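Local coordinates for protein MGS-MChE2 (PDB 5JD6) that probably hydrolyses carboxylic ester bonds as an esterase of the alpha/beta hydrolase fold, found in the metagenome of lagoon sediments, at residues Leu54-Met59 / Gly67-Tyr72; Ala97-Lys102 / His182-Asp187; Lys192-Ile197 / Leu218-Leu223; Ile197-Asn202 / Glu209-Phe214. All coordinates share one frame; numbering follows the deposited sequence.

In the fold
Four contacts illustrate how an alpha/beta hydrolase wraps helices and loops around a parallel-rich sheet. Interaction 1 folds the loop after strand 47-52 onto helix 66-80, and that helix touches interaction 2, where A70 CB lies 4.1 Å from L99 CG. Interaction 2 in turn reaches interaction 4, with L98 CD1 3.5 Å from F214 CZ. Interactions 3 and 4 share I197 and build one beta-alpha-beta unit, their centres about 12 Å apart. The centres of interactions 1 and 4 are about 26 Å apart, on opposite sides of the chain's centre. L54 lies near the likely nucleophile elbow, and W199 touches the residues of a probable Ser-His-Asp triad, S91, H231 and D203.

Interaction 1: Leu54-Met59 / Gly67-Tyr72; sequences LPLYSM and GTFARY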
loop_
_atom_site.group_PDB
_atom_site.type_symbol
_atom_site.label_atom_id
_atom_site.label_comp_id
_atom_site.label_asym_id
_atom_site.label_seq_id
_atom_site.Cartn_x
_atom_site.Cartn_y
_atom_site.Cartn_z
ATOM N N LEU A 54 4.173 7.928 -5.741
ATOM C CA LEU A 54 3.675 7.489 -7.032
ATOM C C LEU A 54 3.158 8.675 -7.840
ATOM O O LEU A 54 2.670 9.653 -7.274
ATOM C CB LEU A 54 2.574 6.443 -6.849
ATOM C CG LEU A 54 2.977 5.208 -6.039
ATOM C CD1 LEU A 54 1.844 4.192 -6.012
ATOM C CD2 LEU A 54 4.252 4.589 -6.591
ATOM N N PRO A 55 3.283 8.597 -9.172
ATOM C CA PRO A 55 2.791 9.645 -10.070
ATOM C C PRO A 55 1.288 9.533 -10.321
ATOM O O PRO A 55 0.877 9.337 -11.465
ATOM C CB PRO A 55 3.578 9.391 -11.355
ATOM C CG PRO A 55 3.815 7.923 -11.346
ATOM C CD PRO A 55 4.010 7.543 -9.903
ATOM N N LEU A 56 0.489 9.661 -9.265
ATOM C CA LEU A 56 -0.960 9.512 -9.375
ATOM C C LEU A 56 -1.577 10.531 -10.330
ATOM O O LEU A 56 -2.424 10.183 -11.152
ATOM C CB LEU A 56 -1.626 9.637 -7.999
ATOM C CG LEU A 56 -1.421 8.525 -6.964
ATOM C CD1 LEU A 56 -1.335 7.160 -7.634
ATOM C CD2 LEU A 56 -0.185 8.783 -6.118
ATOM N N TYR A 57 -1.144 11.784 -10.225
ATOM C CA TYR A 57 -1.755 12.866 -10.992
ATOM C C TYR A 57 -0.796 13.541 -11.965
ATOM O O TYR A 57 -1.031 14.677 -12.379
ATOM C CB TYR A 57 -2.326 13.927 -10.051
ATOM C CG TYR A 57 -3.343 13.413 -9.062
ATOM C CD1 TYR A 57 -4.557 12.893 -9.493
ATOM C CD2 TYR A 57 -3.098 13.462 -7.696
ATOM C CE1 TYR A 57 -5.496 12.430 -8.590
ATOM C CE2 TYR A 57 -4.030 13.000 -6.786
ATOM C CZ TYR A 57 -5.227 12.485 -7.239
ATOM O OH TYR A 57 -6.161 12.023 -6.340
ATOM N N SER A 58 0.276 12.851 -12.334
ATOM C CA SER A 58 1.268 13.448 -13.218
ATOM C C SER A 58 1.460 12.691 -14.542
ATOM O O SER A 58 2.163 13.187 -15.423
ATOM C CB SER A 58 2.611 13.561 -12.493
ATOM O OG SER A 58 3.247 12.302 -12.412
ATOM N N MET A 59 0.868 11.520 -14.615
ATOM C CA MET A 59 1.109 10.536 -15.632
ATOM C C MET A 59 0.512 10.808 -16.964
ATOM O O MET A 59 -0.339 10.100 -17.464
ATOM C CB MET A 59 0.591 9.177 -15.122
ATOM C CG MET A 59 1.591 8.331 -14.385
ATOM S SD MET A 59 3.139 8.452 -15.228
ATOM C CE MET A 59 3.218 6.917 -16.102
ATOM N N GLY A 67 -2.460 -0.213 -13.416
ATOM C CA GLY A 67 -1.391 -0.964 -14.049
ATOM C C GLY A 67 -0.123 -0.149 -14.215
ATOM O O GLY A 67 0.983 -0.667 -14.057
ATOM N N THR A 68 -0.285 1.132 -14.531
ATOM C CA THR A 68 0.848 2.039 -14.689
ATOM C C THR A 68 1.571 2.264 -13.364
ATOM O O THR A 68 2.802 2.249 -13.303
ATOM C CB THR A 68 0.401 3.399 -15.257
ATOM O OG1 THR A 68 -0.052 3.229 -16.607
ATOM C CG2 THR A 68 1.551 4.392 -15.241
ATOM N N PHE A 69 0.798 2.471 -12.303
ATOM C CA PHE A 69 1.363 2.689 -10.976
ATOM C C PHE A 69 2.118 1.453 -10.500
ATOM O O PHE A 69 3.172 1.561 -9.872
ATOM C CB PHE A 69 0.263 3.057 -9.980
ATOM C CG PHE A 69 -0.537 4.266 -10.379
ATOM C CD1 PHE A 69 0.066 5.325 -11.037
ATOM C CD2 PHE A 69 -1.893 4.338 -10.102
ATOM C CE1 PHE A 69 -0.668 6.438 -11.407
ATOM C CE2 PHE A 69 -2.632 5.447 -10.471
ATOM C CZ PHE A 69 -2.018 6.499 -11.124
ATOM N N ALA A 70 1.575 0.280 -10.810
ATOM C CA ALA A 70 2.215 -0.984 -10.460
ATOM C C ALA A 70 3.561 -1.129 -11.162
ATOM O O ALA A 70 4.549 -1.532 -10.549
ATOM C CB ALA A 70 1.308 -2.155 -10.808
ATOM N N ARG A 71 3.593 -0.799 -12.450
ATOM C CA ARG A 71 4.832 -0.855 -13.220
ATOM C C ARG A 71 5.822 0.208 -12.750
ATOM O O ARG A 71 7.035 0.018 -12.836
ATOM C CB ARG A 71 4.546 -0.696 -14.716
ATOM C CG ARG A 71 3.970 -1.946 -15.368
ATOM C CD ARG A 71 3.847 -1.789 -16.876
ATOM N NE ARG A 71 2.757 -0.892 -17.247
ATOM C CZ ARG A 71 1.504 -1.287 -17.450
ATOM N NH1 ARG A 71 1.180 -2.567 -17.317
ATOM N NH2 ARG A 71 0.574 -0.404 -17.783
ATOM N N TYR A 72 5.301 1.325 -12.255
ATOM C CA TYR A 72 6.143 2.370 -11.688
ATOM C C TYR A 72 6.821 1.854 -10.425
ATOM O O TYR A 72 7.999 2.122 -10.188
ATOM C CB TYR A 72 5.322 3.624 -11.380
ATOM C CG TYR A 72 6.143 4.801 -10.895
ATOM C CD1 TYR A 72 6.612 5.757 -11.787
ATOM C CD2 TYR A 72 6.442 4.960 -9.546
ATOM C CE1 TYR A 72 7.359 6.837 -11.351
ATOM C CE2 TYR A 72 7.190 6.036 -9.102
ATOM C CZ TYR A 72 7.644 6.972 -10.007
ATOM O OH TYR A 72 8.387 8.044 -9.570
#
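F69 and Y72, one turn apart on helix 66-80, receive the loop 54-59 on their rings, and P55 is the loop residue most buried against them. Over the F69 ring stands L56 CD1, 3.6 Å from the ring centroid and 13° off its normal, a CH-pi contact close to the middle of the face. M59 CG comes to the rim of the same ring near its plane, though the methionine is poorly ordered. The carbonyl O of P55 approaches F69 CE1 obliquely at 3.3 Å. Y72 meets the proline in a second CH-pi contact: P55 CD lies 3.4 Å from the centroid of the Y72 ring, only 3° off the normal, while CG of the same pyrrolidine rests over CD1 at 3.6 Å. The tyrosine CG is anti to the backbone N (chi1 -175°), which lays the ring face against the proline. L54 CD2 slides past this ring, 3.7 Å from Y72 CD2. Putting an alanine at Y72 would probably strip P55 of its aromatic platform, opening a gap beside L54. P55 is also the centre of an inverse gamma turn, a tight bend that probably helps present its ring to the helix. The loop follows strand 47-52 and folds back on helix 66-80; F11 meets Y72 edge-to-face, L28 packs on L56, and F69 extends to I96 of helix 92-103 and I175 of helix 169-181.

Interaction 2: Ala97-Lys102 / His182-Asp187; sequences ALLATK and HNMAKD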
loop_
_atom_site.group_PDB
_atom_site.type_symbol
_atom_site.label_atom_id
_atom_site.label_comp_id
_atom_site.label_asym_id
_atom_site.label_seq_id
_atom_site.Cartn_x
_atom_site.Cartn_y
_atom_site.Cartn_z
ATOM N N ALA A 97 -0.207 -2.451 -4.743
ATOM C CA ALA A 97 0.653 -3.501 -4.214
ATOM C C ALA A 97 0.171 -4.880 -4.655
ATOM O O ALA A 97 0.968 -5.719 -5.073
ATOM C CB ALA A 97 0.714 -3.420 -2.698
ATOM N N LEU A 98 -1.138 -5.100 -4.559
ATOM C CA LEU A 98 -1.747 -6.354 -4.993
ATOM C C LEU A 98 -1.462 -6.639 -6.462
ATOM O O LEU A 98 -1.020 -7.732 -6.816
ATOM C CB LEU A 98 -3.258 -6.325 -4.755
ATOM C CG LEU A 98 -3.738 -6.751 -3.369
ATOM C CD1 LEU A 98 -5.052 -6.071 -3.028
ATOM C CD2 LEU A 98 -3.884 -8.264 -3.298
ATOM N N LEU A 99 -1.719 -5.652 -7.315
ATOM C CA LEU A 99 -1.508 -5.813 -8.747
ATOM C C LEU A 99 -0.038 -6.068 -9.053
ATOM O O LEU A 99 0.292 -6.866 -9.929
ATOM C CB LEU A 99 -2.002 -4.582 -9.509
ATOM C CG LEU A 99 -1.939 -4.692 -11.035
ATOM C CD1 LEU A 99 -2.618 -5.966 -11.513
ATOM C CD2 LEU A 99 -2.571 -3.477 -11.687
ATOM N N ALA A 100 0.841 -5.393 -8.319
ATOM C CA ALA A 100 2.277 -5.570 -8.490
ATOM C C ALA A 100 2.707 -6.987 -8.119
ATOM O O ALA A 100 3.549 -7.583 -8.791
ATOM C CB ALA A 100 3.038 -4.553 -7.659
ATOM N N THR A 101 2.125 -7.521 -7.049
ATOM C CA THR A 101 2.413 -8.888 -6.623
ATOM C C THR A 101 1.882 -9.897 -7.639
ATOM O O THR A 101 2.443 -10.979 -7.807
ATOM C CB THR A 101 1.806 -9.193 -5.242
ATOM O OG1 THR A 101 0.407 -8.892 -5.258
ATOM C CG2 THR A 101 2.476 -8.357 -4.167
ATOM N N LYS A 102 0.794 -9.535 -8.311
ATOM C CA LYS A 102 0.228 -10.367 -9.364
ATOM C C LYS A 102 1.103 -10.344 -10.615
ATOM O O LYS A 102 1.382 -11.385 -11.212
ATOM C CB LYS A 102 -1.188 -9.903 -9.711
ATOM C CG LYS A 102 -1.733 -10.496 -10.998
ATOM C CD LYS A 102 -2.939 -9.717 -11.494
ATOM C CE LYS A 102 -3.201 -9.988 -12.966
ATOM N NZ LYS A 102 -4.028 -8.918 -13.591
ATOM N N HIS A 182 -10.249 -3.267 -12.933
ATOM C CA HIS A 182 -9.181 -4.152 -12.520
ATOM C C HIS A 182 -9.473 -4.874 -11.214
ATOM O O HIS A 182 -8.718 -4.769 -10.273
ATOM C CB HIS A 182 -7.951 -3.284 -12.368
ATOM C CG HIS A 182 -6.829 -3.645 -13.262
ATOM N ND1 HIS A 182 -6.124 -2.702 -13.965
ATOM C CD2 HIS A 182 -6.261 -4.833 -13.545
ATOM C CE1 HIS A 182 -5.175 -3.295 -14.658
ATOM N NE2 HIS A 182 -5.234 -4.589 -14.417
ATOM N N ASN A 183 -10.555 -5.639 -11.163
ATOM C CA ASN A 183 -10.915 -6.353 -9.942
ATOM C C ASN A 183 -9.916 -7.462 -9.635
ATOM O O ASN A 183 -9.407 -8.116 -10.544
ATOM C CB ASN A 183 -12.327 -6.933 -10.064
ATOM C CG ASN A 183 -12.946 -7.257 -8.718
ATOM O OD1 ASN A 183 -12.661 -6.602 -7.715
ATOM N ND2 ASN A 183 -13.804 -8.269 -8.691
ATOM N N MET A 184 -9.636 -7.673 -8.352
ATOM C CA MET A 184 -8.624 -8.644 -7.944
ATOM C C MET A 184 -9.212 -10.010 -7.603
ATOM O O MET A 184 -8.481 -10.997 -7.536
ATOM C CB MET A 184 -7.836 -8.111 -6.745
ATOM C CG MET A 184 -6.905 -6.964 -7.088
ATOM S SD MET A 184 -5.656 -7.450 -8.295
ATOM C CE MET A 184 -5.321 -5.879 -9.079
ATOM N N ALA A 185 -10.529 -10.058 -7.407
ATOM C CA ALA A 185 -11.226 -11.264 -6.954
ATOM C C ALA A 185 -10.859 -12.521 -7.743
ATOM O O ALA A 185 -10.710 -13.600 -7.170
ATOM C CB ALA A 185 -12.729 -11.042 -7.012
ATOM N N LYS A 186 -10.711 -12.373 -9.055
ATOM C CA LYS A 186 -10.397 -13.498 -9.927
ATOM C C LYS A 186 -8.923 -13.899 -9.866
ATOM O O LYS A 186 -8.580 -15.057 -10.108
ATOM C CB LYS A 186 -10.779 -13.163 -11.369
ATOM C CG LYS A 186 -10.578 -11.700 -11.726
ATOM C CD LYS A 186 -10.253 -11.525 -13.199
ATOM C CE LYS A 186 -8.916 -12.164 -13.539
ATOM N NZ LYS A 186 -8.475 -11.834 -14.922
ATOM N N ASP A 187 -8.056 -12.943 -9.545
ATOM C CA ASP A 187 -6.615 -13.182 -9.555
ATOM C C ASP A 187 -6.101 -13.704 -8.217
ATOM O O ASP A 187 -5.076 -14.382 -8.155
ATOM C CB ASP A 187 -5.869 -11.899 -9.928
ATOM C CG ASP A 187 -6.314 -11.331 -11.260
ATOM O OD1 ASP A 187 -5.838 -11.821 -12.306
ATOM O OD2 ASP A 187 -7.139 -10.393 -11.261
#
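L99 and M184 carry the apolar part of this contact. The methionine chain, bent at chi2 (-61°), brings its CE methyl 3.6 Å from L99 CB and equally near L99 CD1, the two side chains crossing at about a right angle. Farther along, L98 CB and M184 CG are 4.4 Å apart, a looser touch. A single CH-pi contact joins L99 to H182: the leucine CD2 lies over one face of the imidazole, 4.1 Å from its centroid and displaced toward the rim. In the alpha/beta hydrolase fold, helix 92-103 follows the probable nucleophile elbow, and here it receives the loop running from helix 169-181 to strand 195-200. H182 O also accepts a hydrogen bond from H95 on that helix. The ionic part lies at the partly exposed end. K102, extended beyond CG, passes D187 at a slant; its CE is 3.3 Å from D187 OD1, but the salt bridge from NZ to D187 OD1 is long at 3.7 Å. K186 NZ makes a similarly long bridge to this oxygen, forming a network in which two lysines share one carboxylate oxygen. A methionine in place of K102 would probably leave D187 with K186 as its remaining cation in this network.

Interaction 3: Lys192-Ile197 / Leu218-Leu223; sequences KTPTCI and LPDADL
T195 is gripped through both its backbone N and O by D220 and D222, at the start of the neighbouring strand, in a parallel pairing that closes a beta-alpha-beta unit of the hydrolase sheet. Its N donates to D220 O at 2.9 Å, in the carbonyl plane, and its O accepts from D222 N at 2.8 Å. The third bond, I197 N to D222 O, is the shortest at 2.7 Å and nearly collinear with the acceptor's carbonyl. T195 thus spans A221 by bonding the residues before and after it, and D222 links T195 and I197, the alternation of a parallel pair whose axes diverge by 16°. The T195 hydroxyl turns back on its own segment, donating to T193 O from above the carbonyl plane. Around this polar seam, D220 and D222 direct their carboxylates elsewhere: D220 OD1 makes a salt bridge with R252 and D222 OD2 accepts from W248 of helix 238-252. The other oxygen of D220, OD2, rests against P194, 3.7 Å from its CG. On the face with T195, A221, I197 and L223, packing is largely between carbon atoms. I197 CD1 meets A221 CB at 4.0 Å, and T195 CG2 lies across L218 CD1, just past helix 208-217. In the outermost strand 221-226, L223 has CG anti to the backbone N (chi1 -179°), which brings CD1 to 3.7 Å from I197 CG2.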
loop_
_atom_site.group_PDB
_atom_site.type_symbol
_atom_site.label_atom_id
_atom_site.label_comp_id
_atom_site.label_asym_id
_atom_site.label_seq_id
_atom_site.Cartn_x
_atom_site.Cartn_y
_atom_site.Cartn_z
ATOM N N LYS A 192 0.406 -16.749 -4.690
ATOM C CA LYS A 192 1.043 -17.582 -3.669
ATOM C C LYS A 192 1.720 -16.826 -2.531
ATOM O O LYS A 192 1.865 -17.363 -1.432
ATOM C CB LYS A 192 2.084 -18.494 -4.318
ATOM C CG LYS A 192 1.511 -19.624 -5.142
ATOM C CD LYS A 192 2.487 -20.043 -6.228
ATOM C CE LYS A 192 3.067 -21.417 -5.935
ATOM N NZ LYS A 192 4.412 -21.602 -6.541
ATOM N N THR A 193 2.132 -15.591 -2.799
ATOM C CA THR A 193 2.940 -14.826 -1.853
ATOM C C THR A 193 2.285 -14.721 -0.478
ATOM O O THR A 193 1.081 -14.483 -0.378
ATOM C CB THR A 193 3.218 -13.403 -2.375
ATOM O OG1 THR A 193 2.036 -12.604 -2.251
ATOM C CG2 THR A 193 3.658 -13.441 -3.832
ATOM N N PRO A 194 3.082 -14.919 0.585
ATOM C CA PRO A 194 2.621 -14.784 1.971
ATOM C C PRO A 194 2.032 -13.404 2.228
ATOM O O PRO A 194 2.702 -12.397 2.005
ATOM C CB PRO A 194 3.899 -14.998 2.789
ATOM C CG PRO A 194 4.783 -15.805 1.900
ATOM C CD PRO A 194 4.498 -15.319 0.512
ATOM N N THR A 195 0.787 -13.360 2.690
ATOM C CA THR A 195 0.088 -12.092 2.837
ATOM C C THR A 195 -0.412 -11.859 4.258
ATOM O O THR A 195 -1.039 -12.729 4.862
ATOM C CB THR A 195 -1.103 -12.002 1.866
ATOM O OG1 THR A 195 -0.632 -12.142 0.520
ATOM C CG2 THR A 195 -1.813 -10.665 2.011
ATOM N N CYS A 196 -0.124 -10.675 4.786
ATOM C CA CYS A 196 -0.624 -10.278 6.094
ATOM C C CYS A 196 -1.733 -9.249 5.928
ATOM O O CYS A 196 -1.526 -8.190 5.336
ATOM C CB CYS A 196 0.503 -9.713 6.958
ATOM S SG CYS A 196 0.010 -9.297 8.644
ATOM N N ILE A 197 -2.913 -9.565 6.447
ATOM C CA ILE A 197 -4.042 -8.653 6.350
ATOM C C ILE A 197 -4.422 -8.122 7.727
ATOM O O ILE A 197 -4.944 -8.856 8.563
ATOM C CB ILE A 197 -5.264 -9.336 5.709
ATOM C CG1 ILE A 197 -4.839 -10.155 4.491
ATOM C CG2 ILE A 197 -6.307 -8.302 5.324
ATOM C CD1 ILE A 197 -5.937 -11.036 3.940
ATOM N N LEU A 218 -7.241 -15.551 -1.138
ATOM C CA LEU A 218 -5.791 -15.721 -1.063
ATOM C C LEU A 218 -5.416 -17.058 -0.429
ATOM O O LEU A 218 -5.892 -17.391 0.657
ATOM C CB LEU A 218 -5.153 -14.574 -0.277
ATOM C CG LEU A 218 -5.016 -13.237 -1.008
ATOM C CD1 LEU A 218 -4.511 -12.162 -0.061
ATOM C CD2 LEU A 218 -4.086 -13.378 -2.204
ATOM N N PRO A 219 -4.556 -17.829 -1.112
ATOM C CA PRO A 219 -4.140 -19.156 -0.644
ATOM C C PRO A 219 -3.316 -19.106 0.641
ATOM O O PRO A 219 -3.553 -19.901 1.549
ATOM C CB PRO A 219 -3.300 -19.691 -1.809
ATOM C CG PRO A 219 -2.818 -18.475 -2.520
ATOM C CD PRO A 219 -3.924 -17.470 -2.393
ATOM N N ASP A 220 -2.366 -18.180 0.714
ATOM C CA ASP A 220 -1.497 -18.070 1.881
ATOM C C ASP A 220 -1.594 -16.682 2.505
ATOM O O ASP A 220 -0.784 -15.802 2.214
ATOM C CB ASP A 220 -0.048 -18.380 1.496
ATOM C CG ASP A 220 0.880 -18.419 2.695
ATOM O OD1 ASP A 220 0.389 -18.612 3.827
ATOM O OD2 ASP A 220 2.104 -18.258 2.504
ATOM N N ALA A 221 -2.588 -16.493 3.369
ATOM C CA ALA A 221 -2.815 -15.196 3.994
ATOM C C ALA A 221 -3.258 -15.325 5.450
ATOM O O ALA A 221 -3.942 -16.278 5.820
ATOM C CB ALA A 221 -3.845 -14.406 3.202
ATOM N N ASP A 222 -2.858 -14.357 6.268
ATOM C CA ASP A 222 -3.263 -14.316 7.669
ATOM C C ASP A 222 -4.021 -13.026 7.963
ATOM O O ASP A 222 -3.646 -11.955 7.485
ATOM C CB ASP A 222 -2.047 -14.442 8.588
ATOM C CG ASP A 222 -1.273 -15.725 8.357
ATOM O OD1 ASP A 222 -1.739 -16.790 8.813
ATOM O OD2 ASP A 222 -0.197 -15.666 7.725
ATOM N N LEU A 223 -5.085 -13.133 8.750
ATOM C CA LEU A 223 -5.954 -11.994 9.018
ATOM C C LEU A 223 -5.949 -11.601 10.494
ATOM O O LEU A 223 -6.197 -12.429 11.370
ATOM C CB LEU A 223 -7.380 -12.306 8.560
ATOM C CG LEU A 223 -8.454 -11.229 8.733
ATOM C CD1 LEU A 223 -7.991 -9.898 8.166
ATOM C CD2 LEU A 223 -9.743 -11.672 8.061
#

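Interaction 4: Ile197-Asn202 / Glu209-Phe214; sequences IIWGKN and EVAEDF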
loop_
_atom_site.group_PDB
_atom_site.type_symbol
_atom_site.label_atom_id
_atom_site.label_comp_id
_atom_site.label_asym_id
_atom_site.label_seq_id
_atom_site.Cartn_x
_atom_site.Cartn_y
_atom_site.Cartn_z
ATOM N N ILE A 197 -2.913 -9.565 6.447
ATOM C CA ILE A 197 -4.042 -8.653 6.350
ATOM C C ILE A 197 -4.422 -8.122 7.727
ATOM O O ILE A 197 -4.944 -8.856 8.563
ATOM C CB ILE A 197 -5.264 -9.336 5.709
ATOM C CG1 ILE A 197 -4.839 -10.155 4.491
ATOM C CG2 ILE A 197 -6.307 -8.302 5.324
ATOM C CD1 ILE A 197 -5.937 -11.036 3.940
ATOM N N ILE A 198 -4.142 -6.843 7.953
ATOM C CA ILE A 198 -4.493 -6.181 9.205
ATOM C C ILE A 198 -5.623 -5.193 8.945
ATOM O O ILE A 198 -5.556 -4.408 8.006
ATOM C CB ILE A 198 -3.281 -5.455 9.818
ATOM C CG1 ILE A 198 -2.115 -6.429 9.994
ATOM C CG2 ILE A 198 -3.657 -4.819 11.147
ATOM C CD1 ILE A 198 -0.849 -5.786 10.509
ATOM N N TRP A 199 -6.665 -5.229 9.765
ATOM C CA TRP A 199 -7.861 -4.454 9.454
ATOM C C TRP A 199 -8.518 -3.850 10.689
ATOM O O TRP A 199 -8.523 -4.454 11.761
ATOM C CB TRP A 199 -8.867 -5.339 8.718
ATOM C CG TRP A 199 -9.583 -4.661 7.593
ATOM C CD1 TRP A 199 -10.730 -3.924 7.675
ATOM C CD2 TRP A 199 -9.209 -4.672 6.211
ATOM N NE1 TRP A 199 -11.089 -3.472 6.428
ATOM C CE2 TRP A 199 -10.173 -3.918 5.511
ATOM C CE3 TRP A 199 -8.154 -5.246 5.497
ATOM C CZ2 TRP A 199 -10.111 -3.721 4.133
ATOM C CZ3 TRP A 199 -8.092 -5.049 4.129
ATOM C CH2 TRP A 199 -9.065 -4.293 3.462
ATOM N N GLY A 200 -9.074 -2.653 10.531
ATOM C CA GLY A 200 -9.893 -2.060 11.571
ATOM C C GLY A 200 -11.211 -2.805 11.652
ATOM O O GLY A 200 -11.821 -3.101 10.625
ATOM N N LYS A 201 -11.652 -3.110 12.868
ATOM C CA LYS A 201 -12.854 -3.917 13.064
ATOM C C LYS A 201 -14.139 -3.164 12.719
ATOM O O LYS A 201 -15.198 -3.774 12.568
ATOM C CB LYS A 201 -12.925 -4.429 14.504
ATOM C CG LYS A 201 -12.708 -5.928 14.628
ATOM C CD LYS A 201 -13.971 -6.702 14.276
ATOM C CE LYS A 201 -13.807 -8.195 14.541
ATOM N NZ LYS A 201 -13.089 -8.478 15.815
ATOM N N ASN A 202 -14.046 -1.844 12.587
ATOM C CA ASN A 202 -15.189 -1.046 12.157
ATOM C C ASN A 202 -14.806 -0.068 11.049
ATOM O O ASN A 202 -14.961 1.146 11.190
ATOM C CB ASN A 202 -15.804 -0.295 13.343
ATOM C CG ASN A 202 -14.776 0.469 14.151
ATOM O OD1 ASN A 202 -14.201 -0.061 15.099
ATOM N ND2 ASN A 202 -14.545 1.725 13.784
ATOM N N GLU A 209 -15.941 -6.917 5.791
ATOM C CA GLU A 209 -16.321 -7.993 4.882
ATOM C C GLU A 209 -15.262 -8.179 3.801
ATOM O O GLU A 209 -14.938 -9.306 3.422
ATOM C CB GLU A 209 -17.682 -7.707 4.238
ATOM C CG GLU A 209 -18.877 -7.814 5.181
ATOM C CD GLU A 209 -19.085 -6.573 6.030
ATOM O OE1 GLU A 209 -18.162 -5.736 6.113
ATOM O OE2 GLU A 209 -20.180 -6.429 6.614
ATOM N N VAL A 210 -14.726 -7.064 3.313
ATOM C CA VAL A 210 -13.699 -7.081 2.278
ATOM C C VAL A 210 -12.445 -7.802 2.764
ATOM O O VAL A 210 -11.813 -8.547 2.013
ATOM C CB VAL A 210 -13.333 -5.651 1.834
ATOM C CG1 VAL A 210 -12.240 -5.677 0.777
ATOM C CG2 VAL A 210 -14.567 -4.925 1.315
ATOM N N ALA A 211 -12.099 -7.585 4.029
ATOM C CA ALA A 211 -10.928 -8.214 4.630
ATOM C C ALA A 211 -11.044 -9.733 4.613
ATOM O O ALA A 211 -10.082 -10.435 4.296
ATOM C CB ALA A 211 -10.736 -7.719 6.054
ATOM N N GLU A 212 -12.227 -10.237 4.948
ATOM C CA GLU A 212 -12.457 -11.676 4.993
ATOM C C GLU A 212 -12.564 -12.265 3.590
ATOM O O GLU A 212 -12.265 -13.440 3.382
ATOM C CB GLU A 212 -13.713 -11.991 5.807
ATOM C CG GLU A 212 -13.585 -11.618 7.277
ATOM C CD GLU A 212 -14.765 -12.079 8.108
ATOM O OE1 GLU A 212 -15.765 -11.334 8.191
ATOM O OE2 GLU A 212 -14.693 -13.187 8.679
ATOM N N ASP A 213 -12.989 -11.447 2.630
ATOM C CA ASP A 213 -12.970 -11.846 1.227
ATOM C C ASP A 213 -11.532 -12.084 0.776
ATOM O O ASP A 213 -11.241 -13.055 0.076
ATOM C CB ASP A 213 -13.634 -10.785 0.346
ATOM C CG ASP A 213 -15.146 -10.814 0.434
ATOM O OD1 ASP A 213 -15.708 -11.902 0.672
ATOM O OD2 ASP A 213 -15.772 -9.747 0.262
ATOM N N PHE A 214 -10.641 -11.184 1.183
ATOM C CA PHE A 214 -9.214 -11.319 0.910
ATOM C C PHE A 214 -8.662 -12.598 1.525
ATOM O O PHE A 214 -7.904 -13.329 0.890
ATOM C CB PHE A 214 -8.447 -10.109 1.448
ATOM C CG PHE A 214 -8.304 -8.990 0.457
ATOM C CD1 PHE A 214 -7.863 -9.239 -0.831
ATOM C CD2 PHE A 214 -8.612 -7.689 0.814
ATOM C CE1 PHE A 214 -7.728 -8.213 -1.744
ATOM C CE2 PHE A 214 -8.481 -6.657 -0.095
ATOM C CZ PHE A 214 -8.038 -6.919 -1.376
#
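A211 is the bump of the helix and the indole of W199 is the broad surface that receives it. The alanine methyl sits over one face of the indole, nearest CD2 at 3.4 Å, with CG and CE3 next. Measured to the five-membered ring, the CH-pi contact places A211 CB 3.7 Å from the centroid and 24° off the normal, so the methyl is displaced toward the rim. The indole spreads beneath the helix, and its six-membered end reaches toward two further side chains: CH2 approaches V210 CG1 at 4.4 Å, and CZ3 approaches F214 CD2 at 4.3 Å, both obliquely. I197, its chain extended at chi2 (171°), sends CD1 to the next helical turn, 3.7 Å from F214 CB and at about a right angle to that side chain. A211 CB thus rests on the indole and F214 CB on I197 CD1, two knobs one turn apart set against alternate strand residues. Strand and helix run nearly antiparallel, at 167°, with axes 9.2 Å apart, as the connecting helix of a beta-alpha-beta crossover does. F214 continues beyond the pair to S116, L119 and L188. No hydrogen bond crosses this interface, which is held by dispersion and CH-pi contact; the one polar atom of the indole, NE1, is satisfied by T206 O, a bond that probably helps fix the ring's rotation beneath the helix.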